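Local coordinates for 70 kDa protein (Xanthomonas sp., PDB 4B2N), which is a rubber oxygenase, a dihaem c-type cytochrome that cleaves latex rubber processively as a dioxygenase, at residues R92-A95 with T96-R99; G98-N101 with L102-Q106. All coordinates share one frame; numbering follows the deposited sequence.

Interaction 1 of 2, residues R92-A95 with T96-R99; sequences RASA and TRGR
Thr96 turns its OG1 back beside its own backbone N (chi1 -71°), which brings the hydroxyl to the carbonyl oxygen of Arg92 one helical turn earlier. Arg97 starts with a similar torsion, then bends at chi3 (-68°), and its guanidinium folds back over Ala93 and Ser94. All of these residues lie within helix 88-104. Thr96 OG1 donates to Arg92 O at 3.1 Å. The same oxygen also takes the helical bond from Thr96 N, at 2.9 Å. The two donors arrive from opposite faces of the carbonyl plane, so Arg92 O is gripped twice. The next backbone bonds, from Arg97 N, Gly98 N and Arg99 N to Ala93 O, Ser94 O and Ala95 O, continue the alpha-helical i to i+4 pattern. Over one face of the Arg97 guanidinium lie Ala93 O and Ser94 CA, both toward its rim. Arg97 NH2 is 3.5 Å from Ser94 CA, and Arg97 NH1 is 3.6 Å from Ala93 CB. These are packing contacts. The polar ends look elsewhere: Arg97 NE forms a salt bridge with Asp338 OD2, and Ser94 OG bonds to Asp338 OD1 and Asn341 ND2, all on helix 333-345. Asp338 thus joins both residues to the neighbouring helix. Its carboxylate probably offsets the charge of Arg97, while the threonine hydroxyl donates to a carbonyl of its own helix.

Interaction 2 of 2, residues G98-N101 with L102-Q106; sequences GRVN and LEERQ
The backbone from Gly98 to Glu104 is the last part of helix 88-104, with i to i+4 bonds running from Leu102 N to Gly98 O up to Arg105 N to Asn101 O, where the chain leaves helical geometry. Within this run Val100 O takes a bond of 2.8 Å from Glu104 N and a weak one from Glu103 N. On one flank Arg99 and Glu103 form an i to i+4 salt bridge. Arg99 CG lies anti to the backbone N, and a bend at chi3 carries the guanidinium to the carboxylate. Arg99 NH1 meets Glu103 OE2 at 3.1 Å, with a fairly straight N-H angle of 166°. The oxygen lies in the guanidinium plane, but NH1 comes from above the carboxylate plane. The two planes are 47° apart. Val100 and Glu104 run side by side, pointing the same way, with Val100 CG1 3.7 Å from Glu104 CG. Leu102 faces the haem side. Its side chain touches Cys191, which binds heme c covalently, and Ile339 and Phe342 of helix 333-345. Asn101 and Arg105 also lie alongside each other, their amide and guanidinium planes nearly perpendicular at 86°. The charged ends reach beyond the helix: Glu104 OE1 forms a salt bridge with Lys177, and Arg105 forms salt bridges with Glu335 and Asp179. The aliphatic part of Arg105 packs on Asn101, with Arg105 CB 3.3 Å from Asn101 O and Arg105 CG 3.8 Å from Asn101 OD1.

Interactions 1 and 2 are successive parts of helix 88-104, share Gly98 and Arg99, and have centres about 10 Å apart. Both are partly buried, and both place side chains on helix 333-345. Interaction 1 lies in the body of the helix and includes the exposed Thr96 and Arg97. Its cross-segment chemistry is backbone bonding, one extra hydroxyl bond and an arginine chain folded back so that its guanidinium lies against the backbone. Interaction 2 lies at the helix end and has an ion pair of its own. It sits closer to the haem: the side chain of Leu102 is about 5 Å from a heme c, against about 9 Å for the Gly98 position in interaction 1.

Interaction 1 of 2, residues R92-A95 with T96-R99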
loop_
_atom_site.group_PDB
_atom_site.type_symbol
_atom_site.label_atom_id
_atom_site.label_comp_id
_atom_site.label_asym_id
_atom_site.label_seq_id
_atom_site.Cartn_x
_atom_site.Cartn_y
_atom_site.Cartn_z
ATOM N N ARG A 92 18.733 -10.315 -9.942
ATOM C CA ARG A 92 18.846 -9.015 -10.620
ATOM C C ARG A 92 18.030 -9.053 -11.920
ATOM O O ARG A 92 17.403 -8.059 -12.268
ATOM C CB ARG A 92 20.346 -8.624 -10.884
ATOM C CG ARG A 92 21.088 -8.304 -9.581
ATOM C CD ARG A 92 22.421 -7.618 -9.835
ATOM N NE ARG A 92 23.392 -8.590 -10.291
ATOM C CZ ARG A 92 24.553 -8.876 -9.684
ATOM N NH1 ARG A 92 24.953 -8.220 -8.615
ATOM N NH2 ARG A 92 25.336 -9.834 -10.219
ATOM N N ALA A 93 18.030 -10.192 -12.615
ATOM C CA ALA A 93 17.264 -10.275 -13.880
ATOM C C ALA A 93 15.780 -10.216 -13.525
ATOM O O ALA A 93 14.986 -9.563 -14.186
ATOM C CB ALA A 93 17.526 -11.628 -14.515
ATOM N N SER A 94 15.416 -10.947 -12.445
ATOM C CA SER A 94 14.020 -10.924 -11.966
ATOM C C SER A 94 13.575 -9.495 -11.595
ATOM O O SER A 94 12.513 -9.020 -12.027
ATOM C CB SER A 94 13.808 -11.927 -10.823
ATOM O OG SER A 94 12.461 -11.817 -10.348
ATOM N N ALA A 95 14.404 -8.805 -10.831
ATOM C CA ALA A 95 14.088 -7.445 -10.393
ATOM C C ALA A 95 14.003 -6.493 -11.609
ATOM O O ALA A 95 13.078 -5.636 -11.659
ATOM C CB ALA A 95 15.131 -6.965 -9.343
ATOM N N THR A 96 14.808 -6.734 -12.670
ATOM C CA THR A 96 14.701 -5.913 -13.863
ATOM C C THR A 96 13.361 -6.170 -14.510
ATOM O O THR A 96 12.735 -5.225 -15.012
ATOM C CB THR A 96 15.862 -6.194 -14.854
ATOM O OG1 THR A 96 17.042 -5.653 -14.248
ATOM C CG2 THR A 96 15.664 -5.477 -16.150
ATOM N N ARG A 97 12.969 -7.458 -14.630
ATOM C CA ARG A 97 11.676 -7.775 -15.252
ATOM C C ARG A 97 10.542 -7.173 -14.433
ATOM O O ARG A 97 9.557 -6.682 -15.000
ATOM C CB ARG A 97 11.418 -9.274 -15.383
ATOM C CG ARG A 97 12.401 -9.945 -16.315
ATOM C CD ARG A 97 12.017 -11.400 -16.598
ATOM N NE ARG A 97 12.168 -12.218 -15.393
ATOM C CZ ARG A 97 13.220 -12.925 -15.033
ATOM N NH1 ARG A 97 14.340 -12.915 -15.743
ATOM N NH2 ARG A 97 13.144 -13.632 -13.917
ATOM N N GLY A 98 10.699 -7.204 -13.131
ATOM C CA GLY A 98 9.680 -6.626 -12.202
ATOM C C GLY A 98 9.478 -5.131 -12.603
ATOM O O GLY A 98 8.335 -4.638 -12.670
ATOM N N ARG A 99 10.570 -4.404 -12.753
ATOM C CA ARG A 99 10.468 -2.975 -12.914
ATOM C C ARG A 99 9.839 -2.698 -14.277
ATOM O O ARG A 99 8.959 -1.863 -14.397
ATOM C CB ARG A 99 11.844 -2.315 -12.867
ATOM C CG ARG A 99 11.723 -0.796 -13.100
ATOM C CD ARG A 99 13.066 -0.140 -13.268
ATOM N NE ARG A 99 13.941 -0.867 -14.212
ATOM C CZ ARG A 99 13.867 -0.876 -15.539
ATOM N NH1 ARG A 99 12.999 -0.169 -16.250
ATOM N NH2 ARG A 99 14.760 -1.553 -16.200
#

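Interaction 2 of 2, residues G98-N101 with L102-Q106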
loop_
_atom_site.group_PDB
_atom_site.type_symbol
_atom_site.label_atom_id
_atom_site.label_comp_id
_atom_site.label_asym_id
_atom_site.label_seq_id
_atom_site.Cartn_x
_atom_site.Cartn_y
_atom_site.Cartn_z
ATOM N N GLY A 98 10.699 -7.204 -13.131
ATOM C CA GLY A 98 9.680 -6.626 -12.202
ATOM C C GLY A 98 9.478 -5.131 -12.603
ATOM O O GLY A 98 8.335 -4.638 -12.670
ATOM N N ARG A 99 10.570 -4.404 -12.753
ATOM C CA ARG A 99 10.468 -2.975 -12.914
ATOM C C ARG A 99 9.839 -2.698 -14.277
ATOM O O ARG A 99 8.959 -1.863 -14.397
ATOM C CB ARG A 99 11.844 -2.315 -12.867
ATOM C CG ARG A 99 11.723 -0.796 -13.100
ATOM C CD ARG A 99 13.066 -0.140 -13.268
ATOM N NE ARG A 99 13.941 -0.867 -14.212
ATOM C CZ ARG A 99 13.867 -0.876 -15.539
ATOM N NH1 ARG A 99 12.999 -0.169 -16.250
ATOM N NH2 ARG A 99 14.760 -1.553 -16.200
ATOM N N VAL A 100 10.272 -3.439 -15.291
ATOM C CA VAL A 100 9.660 -3.295 -16.647
ATOM C C VAL A 100 8.146 -3.586 -16.597
ATOM O O VAL A 100 7.330 -2.849 -17.187
ATOM C CB VAL A 100 10.372 -4.267 -17.620
ATOM C CG1 VAL A 100 9.661 -4.243 -18.976
ATOM C CG2 VAL A 100 11.849 -3.843 -17.849
ATOM N N ASN A 101 7.754 -4.681 -15.903
ATOM C CA ASN A 101 6.298 -4.932 -15.630
ATOM C C ASN A 101 5.575 -3.736 -15.031
ATOM O O ASN A 101 4.492 -3.412 -15.498
ATOM C CB ASN A 101 6.114 -6.131 -14.717
ATOM C CG ASN A 101 6.481 -7.433 -15.413
ATOM O OD1 ASN A 101 6.628 -7.479 -16.649
ATOM N ND2 ASN A 101 6.640 -8.523 -14.612
ATOM N N LEU A 102 6.182 -3.052 -14.073
ATOM C CA LEU A 102 5.492 -1.918 -13.416
ATOM C C LEU A 102 5.315 -0.735 -14.405
ATOM O O LEU A 102 4.357 0.049 -14.295
ATOM C CB LEU A 102 6.171 -1.512 -12.090
ATOM C CG LEU A 102 6.091 -2.521 -10.964
ATOM C CD1 LEU A 102 6.887 -2.116 -9.706
ATOM C CD2 LEU A 102 4.621 -2.748 -10.660
ATOM N N GLU A 103 6.282 -0.612 -15.330
ATOM C CA GLU A 103 6.331 0.535 -16.209
ATOM C C GLU A 103 5.426 0.298 -17.427
ATOM O O GLU A 103 4.814 1.264 -17.946
ATOM C CB GLU A 103 7.772 0.783 -16.679
ATOM C CG GLU A 103 8.647 1.504 -15.636
ATOM C CD GLU A 103 10.055 1.696 -16.135
ATOM O OE1 GLU A 103 10.251 1.638 -17.399
ATOM O OE2 GLU A 103 10.967 1.889 -15.265
ATOM N N GLU A 104 5.363 -0.948 -17.911
ATOM C CA GLU A 104 4.696 -1.189 -19.170
ATOM C C GLU A 104 3.580 -2.191 -19.262
ATOM O O GLU A 104 3.007 -2.391 -20.374
ATOM C CB GLU A 104 5.612 -1.439 -20.361
ATOM C CG GLU A 104 6.932 -2.081 -20.187
ATOM C CD GLU A 104 7.649 -2.252 -21.540
ATOM O OE1 GLU A 104 7.340 -3.191 -22.316
ATOM O OE2 GLU A 104 8.549 -1.450 -21.766
ATOM N N ARG A 105 3.249 -2.849 -18.159
ATOM C CA ARG A 105 2.187 -3.883 -18.300
ATOM C C ARG A 105 0.871 -3.344 -17.778
ATOM O O ARG A 105 0.815 -2.815 -16.670
ATOM C CB ARG A 105 2.629 -5.170 -17.542
ATOM C CG ARG A 105 3.651 -5.919 -18.379
ATOM C CD ARG A 105 2.912 -6.766 -19.438
ATOM N NE ARG A 105 2.279 -7.947 -18.818
ATOM C CZ ARG A 105 0.989 -8.256 -18.846
ATOM N NH1 ARG A 105 0.113 -7.465 -19.466
ATOM N NH2 ARG A 105 0.540 -9.376 -18.262
ATOM N N GLN A 106 -0.202 -3.500 -18.549
ATOM C CA GLN A 106 -1.523 -3.131 -18.029
ATOM C C GLN A 106 -2.137 -4.291 -17.213
ATOM O O GLN A 106 -2.750 -5.211 -17.748
ATOM C CB GLN A 106 -2.471 -2.716 -19.135
ATOM C CG GLN A 106 -3.735 -2.056 -18.528
ATOM C CD GLN A 106 -4.344 -1.077 -19.483
ATOM O OE1 GLN A 106 -4.494 0.134 -19.181
ATOM N NE2 GLN A 106 -4.658 -1.564 -20.655
#